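Local coordinates for single-stranded DNA-binding protein WHY3, chloroplastic (Arabidopsis thaliana, PDB 4KOQ) that binds single-stranded DNA, keeps the plastid genome stable by preventing illegitimate recombination, and in the nucleus helps repress the kinesin gene KP1, at residues 47-52 with 68-73; 88-93 with 102-107; 119-124 with 132-137. One frame throughout, in Å; residues are numbered along the deposited sequence.

Overall arrangement
The three contacts are antiparallel hairpin pairings in the Whirly domain. Contact 1 is core: its centre lies about 2 Å from that of the chain, in the sheet of strands 9-16, 20-33, 39-56 and 59-70. Contacts 2 and 3 share the other sheet, where strands 103-111 and 117-126 are neighbours; their centres lie about 13 and 14 Å out, and both are partly buried. Phe68 and Phe51 of contact 1 reach this second sheet, touching Leu107 of contact 2 and Leu122 of contact 3. Contact 1 is leucine and Phe68 packing with a polar edge at Ser69. Contact 2 brings charged side chains, and both hold one phosphate. Contact 3 carries a polar, aromatic face.

Contact 1 of 3, residues 47-52 with 68-73; sequences LLLQFA and FSLSVT. With PO4 (phosphate ion), chain B.
Phe68, paired with Leu49 across the strands, turns one face of its ring to a phosphate ion, probably from the crystallisation liquor. Phosphate O3 lies 3.9 Å above the ring plane, offset toward the rim. The ring also stacks with His91 and touches Leu107 and Leu122 of the second sheet. CG of Phe68 lies anti to its backbone N (chi1 -167°), which leads the ring away from 47-52. Ser69 holds the same ion twice. Its backbone N gives a nearly straight bond to phosphate O3 (3.0 Å, 172°), and Ser69 OG meets phosphate O4 at 2.9 Å.

The strands are held by two hydrogen-bonded pairs. Leu47 and Leu70 bond through both amides, with Leu70 N 2.7 Å from Leu47 O. Leu49 and Phe68 do the same, with Leu49 N 2.9 Å from Phe68 O. The side chains of Leu47, Leu49, Phe68 and Leu70 share one sheet face. There the side chains of Leu49 and Leu70 cross, Leu49 CD1 lying 4.0 Å from Leu70 CG. With an alanine in place of Leu49, Leu70 would probably lose this apolar neighbour and a gap would open toward Leu107. Leu48 and Ser69 use the opposite face.

The contact thus joins an apolar face of leucines and Phe68, covered by the second sheet and helix 72-79, to a polar strand edge that can hold an anion.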
# COMPACT_ATOMS: atom_id res chain seq x y z
N LEU A 47 16.86 -1.66 7.13
CA LEU A 47 16.37 -1.16 8.39
C LEU A 47 17.37 -1.50 9.49
O LEU A 47 17.84 -2.65 9.60
CB LEU A 47 15.02 -1.84 8.76
CG LEU A 47 13.86 -1.53 7.81
CD1 LEU A 47 12.57 -2.18 8.26
CD2 LEU A 47 13.64 -0.04 7.61
N LEU A 48 17.66 -0.52 10.32
CA LEU A 48 18.55 -0.71 11.45
C LEU A 48 17.72 -0.90 12.72
O LEU A 48 16.97 -0.01 13.14
CB LEU A 48 19.43 0.53 11.65
CG LEU A 48 20.47 0.41 12.78
CD1 LEU A 48 21.37 -0.79 12.55
CD2 LEU A 48 21.29 1.68 12.92
N LEU A 49 17.88 -2.06 13.32
CA LEU A 49 17.23 -2.40 14.57
C LEU A 49 18.21 -2.23 15.73
O LEU A 49 19.30 -2.76 15.66
CB LEU A 49 16.83 -3.87 14.57
CG LEU A 49 16.07 -4.47 13.39
CD1 LEU A 49 15.39 -5.77 13.81
CD2 LEU A 49 15.08 -3.55 12.83
N GLN A 50 17.79 -1.52 16.77
CA GLN A 50 18.61 -1.32 17.97
C GLN A 50 17.87 -1.83 19.17
O GLN A 50 16.76 -1.39 19.44
CB GLN A 50 18.93 0.16 18.13
CG GLN A 50 19.53 0.77 16.85
CD GLN A 50 20.12 2.18 17.07
OE1 GLN A 50 20.88 2.42 18.02
NE2 GLN A 50 19.77 3.09 16.20
N PHE A 51 18.46 -2.78 19.89
CA PHE A 51 17.82 -3.40 21.05
C PHE A 51 18.59 -2.95 22.28
O PHE A 51 19.83 -2.96 22.26
CB PHE A 51 17.92 -4.94 21.00
CG PHE A 51 17.14 -5.62 19.87
CD1 PHE A 51 17.60 -5.61 18.56
CD2 PHE A 51 15.99 -6.35 20.17
CE1 PHE A 51 16.90 -6.26 17.57
CE2 PHE A 51 15.30 -7.01 19.18
CZ PHE A 51 15.76 -6.97 17.88
N ALA A 52 17.86 -2.60 23.33
CA ALA A 52 18.52 -2.24 24.61
C ALA A 52 17.80 -2.84 25.79
O ALA A 52 16.56 -2.83 25.87
CB ALA A 52 18.56 -0.73 24.74
N PHE A 68 21.24 -4.70 14.60
CA PHE A 68 21.12 -5.69 13.56
C PHE A 68 20.57 -4.97 12.33
O PHE A 68 19.66 -4.16 12.47
CB PHE A 68 20.19 -6.82 14.02
CG PHE A 68 20.25 -8.06 13.12
CD1 PHE A 68 21.15 -9.07 13.39
CD2 PHE A 68 19.36 -8.22 12.06
CE1 PHE A 68 21.20 -10.21 12.61
CE2 PHE A 68 19.41 -9.37 11.26
CZ PHE A 68 20.35 -10.36 11.54
N SER A 69 21.18 -5.19 11.17
CA SER A 69 20.74 -4.57 9.93
C SER A 69 19.85 -5.49 9.10
O SER A 69 20.35 -6.43 8.49
CB SER A 69 21.96 -4.22 9.08
OG SER A 69 22.76 -3.27 9.76
N LEU A 70 18.55 -5.19 9.05
CA LEU A 70 17.61 -6.03 8.33
C LEU A 70 17.58 -5.67 6.87
O LEU A 70 17.25 -4.53 6.54
CB LEU A 70 16.18 -5.78 8.85
CG LEU A 70 15.48 -6.61 9.91
CD1 LEU A 70 13.98 -6.24 9.81
CD2 LEU A 70 15.68 -8.08 9.74
N SER A 71 17.94 -6.62 6.01
CA SER A 71 17.94 -6.42 4.57
C SER A 71 16.53 -6.46 4.00
O SER A 71 15.56 -6.93 4.63
CB SER A 71 18.77 -7.50 3.89
OG SER A 71 18.03 -8.71 3.92
N VAL A 72 16.42 -6.00 2.76
CA VAL A 72 15.17 -6.12 2.01
C VAL A 72 14.60 -7.53 2.03
O VAL A 72 13.40 -7.72 2.24
CB VAL A 72 15.43 -5.61 0.58
CG1 VAL A 72 14.38 -6.05 -0.36
CG2 VAL A 72 15.56 -4.08 0.61
N THR A 73 15.43 -8.55 1.77
CA THR A 73 14.93 -9.93 1.73
C THR A 73 14.44 -10.36 3.10
O THR A 73 13.42 -10.99 3.22
CB THR A 73 16.02 -10.92 1.24
OG1 THR A 73 16.40 -10.55 -0.09
CG2 THR A 73 15.51 -12.35 1.23
P PO4 B . 24.59 -6.28 11.32
O1 PO4 B . 24.33 -5.59 12.63
O2 PO4 B . 25.81 -7.17 11.43
O3 PO4 B . 23.46 -7.14 10.88
O4 PO4 B . 24.79 -5.22 10.25

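Contact 2 of 3, residues 88-93 with 102-107; sequences EFFHDP and KVRKVL. With PO4 (phosphate ion), chain B.
His91 and Lys105 face each other as a hydrogen-bonded pair and reach the same phosphate from two strands. ND1 of His91 donates to phosphate O3 over a doubtfully short 2.5 Å, with the phosphorus in the plane of the ring at its edge. NZ of Lys105 meets phosphate O1 at 3.1 Å. The lysine chain is extended beyond CG, and the Pro93 ring crosses it, CG 4.1 Å from Lys105 CE. The backbone fixes their spacing: His91 N and Lys105 O, and Lys105 N and His91 O, are each bonded at 2.8 Å.

Second partners steady both groups. His91 NE2 bonds to Glu74 OE2, so both ring nitrogens probably carry protons, and the anions would favour that charge. Lys105 NZ also bonds to Val67 O.

On the other sheet face, Phe90 lies beside Val106, its CD2 3.7 Å from Val106 CG2. The Arg104 guanidinium meets the Phe90 ring edge to edge, the two planes nearly coplanar, with NE 3.8 Å from CD2. Glu88 crosses Val106 at its CG1 methyl. Beyond the strand, Asp92 is tied to the backbone N atoms of Phe94 and Gly101, at the two ends of the connecting loop.

Phe89 and Leu107 lie side by side on the phosphate-facing side. They pack on Phe68 and Leu70 of strand 59-70, and Phe89 also touches helix 72-79, while strand 117-126 continues the sheet beyond 103-111.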
# COMPACT_ATOMS: atom_id res chain seq x y z
N GLU A 88 14.78 -16.90 11.34
CA GLU A 88 16.06 -16.71 12.04
C GLU A 88 17.08 -16.27 11.01
O GLU A 88 17.26 -16.92 9.97
CB GLU A 88 16.50 -18.03 12.69
CG GLU A 88 17.62 -17.93 13.66
CD GLU A 88 17.79 -19.21 14.51
OE1 GLU A 88 17.35 -20.28 14.08
OE2 GLU A 88 18.37 -19.13 15.61
N PHE A 89 17.74 -15.18 11.31
CA PHE A 89 18.74 -14.60 10.42
C PHE A 89 20.11 -14.59 11.08
O PHE A 89 20.24 -14.16 12.22
CB PHE A 89 18.37 -13.17 10.09
CG PHE A 89 16.96 -12.98 9.66
CD1 PHE A 89 16.40 -13.78 8.68
CD2 PHE A 89 16.19 -12.00 10.22
CE1 PHE A 89 15.05 -13.58 8.27
CE2 PHE A 89 14.87 -11.79 9.81
CZ PHE A 89 14.31 -12.58 8.84
N PHE A 90 21.14 -14.99 10.33
CA PHE A 90 22.49 -15.03 10.84
C PHE A 90 23.40 -14.08 10.07
O PHE A 90 23.50 -14.17 8.85
CB PHE A 90 23.07 -16.44 10.66
CG PHE A 90 22.24 -17.52 11.29
CD1 PHE A 90 21.09 -17.99 10.66
CD2 PHE A 90 22.58 -18.06 12.51
CE1 PHE A 90 20.31 -18.98 11.25
CE2 PHE A 90 21.81 -19.07 13.09
CZ PHE A 90 20.68 -19.51 12.46
N HIS A 91 24.08 -13.20 10.79
CA HIS A 91 24.97 -12.23 10.20
C HIS A 91 26.34 -12.31 10.85
O HIS A 91 26.46 -12.32 12.08
CB HIS A 91 24.47 -10.82 10.40
CG HIS A 91 23.28 -10.45 9.55
ND1 HIS A 91 22.73 -9.18 9.55
CD2 HIS A 91 22.49 -11.20 8.73
CE1 HIS A 91 21.69 -9.15 8.74
NE2 HIS A 91 21.52 -10.35 8.23
N ASP A 92 27.38 -12.27 10.01
CA ASP A 92 28.74 -12.04 10.45
C ASP A 92 29.14 -10.62 10.09
O ASP A 92 29.28 -10.30 8.92
CB ASP A 92 29.69 -13.02 9.76
CG ASP A 92 31.15 -12.82 10.16
OD1 ASP A 92 31.48 -11.77 10.76
OD2 ASP A 92 31.97 -13.71 9.86
N PRO A 93 29.31 -9.76 11.10
CA PRO A 93 29.56 -8.32 10.90
C PRO A 93 30.95 -8.03 10.34
O PRO A 93 31.22 -6.90 9.91
CB PRO A 93 29.49 -7.74 12.31
CG PRO A 93 29.07 -8.82 13.20
CD PRO A 93 29.25 -10.12 12.52
N LYS A 102 34.48 -14.56 13.95
CA LYS A 102 34.68 -14.42 15.39
C LYS A 102 33.41 -13.96 16.13
O LYS A 102 33.26 -14.23 17.32
CB LYS A 102 35.82 -13.46 15.67
CG LYS A 102 37.18 -14.03 15.28
CD LYS A 102 38.26 -13.02 15.52
CE LYS A 102 39.60 -13.47 14.93
NZ LYS A 102 40.65 -12.45 15.20
N VAL A 103 32.52 -13.28 15.41
CA VAL A 103 31.28 -12.76 16.00
C VAL A 103 30.10 -13.14 15.13
O VAL A 103 30.15 -13.01 13.90
CB VAL A 103 31.35 -11.25 16.17
CG1 VAL A 103 30.01 -10.68 16.71
CG2 VAL A 103 32.48 -10.89 17.10
N ARG A 104 29.05 -13.66 15.76
CA ARG A 104 27.84 -14.01 15.05
C ARG A 104 26.67 -13.25 15.66
O ARG A 104 26.52 -13.24 16.86
CB ARG A 104 27.61 -15.50 15.17
CG ARG A 104 26.49 -16.07 14.35
CD ARG A 104 26.68 -17.58 14.12
NE ARG A 104 25.63 -18.39 14.74
CZ ARG A 104 25.74 -19.05 15.89
NH1 ARG A 104 26.87 -19.02 16.60
NH2 ARG A 104 24.72 -19.76 16.35
N LYS A 105 25.83 -12.65 14.82
CA LYS A 105 24.61 -12.01 15.30
C LYS A 105 23.47 -12.78 14.72
O LYS A 105 23.42 -13.01 13.52
CB LYS A 105 24.52 -10.57 14.85
CG LYS A 105 25.62 -9.66 15.39
CD LYS A 105 25.35 -8.22 14.96
CE LYS A 105 26.26 -7.24 15.66
NZ LYS A 105 25.93 -5.87 15.26
N VAL A 106 22.54 -13.17 15.59
CA VAL A 106 21.41 -13.93 15.19
C VAL A 106 20.15 -13.23 15.65
O VAL A 106 19.97 -12.99 16.85
CB VAL A 106 21.42 -15.32 15.85
CG1 VAL A 106 20.26 -16.14 15.30
CG2 VAL A 106 22.74 -16.02 15.58
N LEU A 107 19.28 -12.94 14.69
CA LEU A 107 17.97 -12.37 15.03
C LEU A 107 16.96 -13.46 14.81
O LEU A 107 16.92 -14.06 13.75
CB LEU A 107 17.61 -11.20 14.12
CG LEU A 107 16.22 -10.62 14.38
CD1 LEU A 107 16.16 -9.95 15.74
CD2 LEU A 107 15.80 -9.65 13.32
P PO4 B . 24.59 -6.28 11.32
O1 PO4 B . 24.33 -5.59 12.63
O2 PO4 B . 25.81 -7.17 11.43
O3 PO4 B . 23.46 -7.14 10.88
O4 PO4 B . 24.79 -5.22 10.25
O HOH W 1 33.21 -12.05 13.26

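Contact 3 of 3, residues 119-124 with 132-137; sequences FFNLSV and DESVYI
Two first torsions bring Asn121 and Tyr136 together. CG of Asn121 is anti to its backbone N (chi1 172°), and CG of Tyr136 is anti to its carbonyl carbon (chi1 -71°). The amide therefore lies flat on one face of the phenol ring, the planes 6° apart. ND2 of Asn121 sits 3.2 Å above the plane of the Tyr136 ring, over its centre. Its N-H bonds do not point into the ring. One runs nearly straight to Ser134 OG at 2.9 Å, in the amide plane. The other goes to Val135 O at 3.1 Å, arriving above the carbonyl plane and away from its lone pairs. Val135 O also takes the backbone N of Leu122. The two bonds from ND2 fix the turn of the amide and hold it on the ring.

Phe119 meets Tyr136 as well. The two ring planes are close to parallel but slid apart, so they barely overlap. Contact is tight at one corner, where Phe119 CE2 lies 3.3 Å from Tyr136 CD2.

The segments belong to the hairpin of strands 117-126 and 131-140, at one side of a four-stranded antiparallel sheet of the Whirly domain. Three hydrogen-bonded pairs join them: Phe120 with Ile137, Leu122 with Val135 and Val124 with Glu133. Further along the polar face, Ser123 OG donates to Asp132 OD1 on its syn side at 2.6 Å. The same hydroxyl is bonded to Gln125 NE2.

The opposite face is mostly apolar, with Glu133 beside Val124 at one end. Phe120 CB packs 3.9 Å from Ile137 CG2, and both residues, with Leu122 and Val135, rest on Phe51 of the other sheet. Ile137 also touches Lys17, at the start of residues 17-22, which by similarity are required for binding single-stranded DNA.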
# COMPACT_ATOMS: atom_id res chain seq x y z
N PHE A 119 7.81 -12.73 19.35
CA PHE A 119 8.93 -12.61 20.27
C PHE A 119 10.15 -12.35 19.42
O PHE A 119 10.49 -13.18 18.61
CB PHE A 119 9.04 -13.93 21.05
CG PHE A 119 9.72 -13.82 22.39
CD1 PHE A 119 9.53 -12.72 23.23
CD2 PHE A 119 10.52 -14.86 22.85
CE1 PHE A 119 10.14 -12.64 24.49
CE2 PHE A 119 11.12 -14.80 24.11
CZ PHE A 119 10.93 -13.68 24.93
N PHE A 120 10.80 -11.20 19.58
CA PHE A 120 12.03 -10.92 18.88
C PHE A 120 13.22 -11.18 19.79
O PHE A 120 13.25 -10.75 20.94
CB PHE A 120 12.14 -9.44 18.48
CG PHE A 120 11.30 -9.05 17.28
CD1 PHE A 120 10.00 -9.47 17.14
CD2 PHE A 120 11.85 -8.23 16.31
CE1 PHE A 120 9.24 -9.06 16.03
CE2 PHE A 120 11.08 -7.82 15.23
CZ PHE A 120 9.80 -8.22 15.11
N ASN A 121 14.26 -11.77 19.24
CA ASN A 121 15.46 -12.00 20.04
C ASN A 121 16.68 -11.65 19.23
O ASN A 121 16.83 -12.16 18.13
CB ASN A 121 15.48 -13.46 20.46
CG ASN A 121 16.78 -13.87 21.13
OD1 ASN A 121 17.35 -14.90 20.81
ND2 ASN A 121 17.26 -13.04 22.05
N LEU A 122 17.55 -10.78 19.72
CA LEU A 122 18.85 -10.62 19.09
C LEU A 122 19.94 -11.18 20.01
O LEU A 122 20.01 -10.75 21.17
CB LEU A 122 19.11 -9.16 18.80
CG LEU A 122 20.48 -8.79 18.23
CD1 LEU A 122 20.82 -9.49 16.94
CD2 LEU A 122 20.58 -7.27 18.06
N SER A 123 20.76 -12.09 19.49
CA SER A 123 21.84 -12.69 20.29
C SER A 123 23.10 -12.36 19.54
O SER A 123 23.19 -12.62 18.36
CB SER A 123 21.61 -14.21 20.46
OG SER A 123 22.77 -14.91 20.92
N VAL A 124 24.06 -11.76 20.23
CA VAL A 124 25.33 -11.40 19.62
C VAL A 124 26.40 -12.21 20.37
O VAL A 124 26.56 -12.04 21.55
CB VAL A 124 25.61 -9.91 19.79
CG1 VAL A 124 26.94 -9.57 19.17
CG2 VAL A 124 24.47 -9.03 19.15
N ASP A 132 27.72 -14.35 25.21
CA ASP A 132 26.51 -14.28 24.40
C ASP A 132 25.71 -13.14 25.05
O ASP A 132 25.34 -13.24 26.23
CB ASP A 132 25.75 -15.60 24.52
CG ASP A 132 24.61 -15.70 23.53
OD1 ASP A 132 24.09 -14.63 23.19
OD2 ASP A 132 24.25 -16.82 23.10
N GLU A 133 25.50 -12.04 24.31
CA GLU A 133 24.65 -10.96 24.78
C GLU A 133 23.33 -11.07 24.01
O GLU A 133 23.36 -10.98 22.80
CB GLU A 133 25.28 -9.62 24.47
CG GLU A 133 26.66 -9.43 25.10
CD GLU A 133 26.56 -9.11 26.57
OE1 GLU A 133 25.77 -8.22 26.93
OE2 GLU A 133 27.27 -9.77 27.37
N SER A 134 22.24 -11.28 24.71
CA SER A 134 20.96 -11.66 24.11
C SER A 134 19.90 -10.74 24.68
O SER A 134 19.85 -10.54 25.89
CB SER A 134 20.66 -13.13 24.44
OG SER A 134 19.61 -13.73 23.67
N VAL A 135 19.10 -10.12 23.81
CA VAL A 135 18.03 -9.21 24.23
C VAL A 135 16.75 -9.73 23.62
O VAL A 135 16.73 -10.02 22.43
CB VAL A 135 18.25 -7.76 23.73
CG1 VAL A 135 17.08 -6.86 24.18
CG2 VAL A 135 19.55 -7.19 24.24
N TYR A 136 15.71 -9.89 24.43
CA TYR A 136 14.41 -10.38 23.97
C TYR A 136 13.40 -9.29 24.17
O TYR A 136 13.45 -8.57 25.18
CB TYR A 136 13.95 -11.53 24.85
CG TYR A 136 14.73 -12.81 24.65
CD1 TYR A 136 15.92 -13.03 25.31
CD2 TYR A 136 14.24 -13.80 23.82
CE1 TYR A 136 16.63 -14.22 25.13
CE2 TYR A 136 14.94 -14.97 23.62
CZ TYR A 136 16.11 -15.18 24.29
OH TYR A 136 16.80 -16.36 24.08
N ILE A 137 12.46 -9.18 23.25
CA ILE A 137 11.37 -8.23 23.44
C ILE A 137 10.11 -8.81 22.84
O ILE A 137 10.12 -9.31 21.73
CB ILE A 137 11.72 -6.86 22.90
CG1 ILE A 137 10.66 -5.82 23.35
CG2 ILE A 137 11.84 -6.91 21.39
CD1 ILE A 137 10.92 -4.40 22.91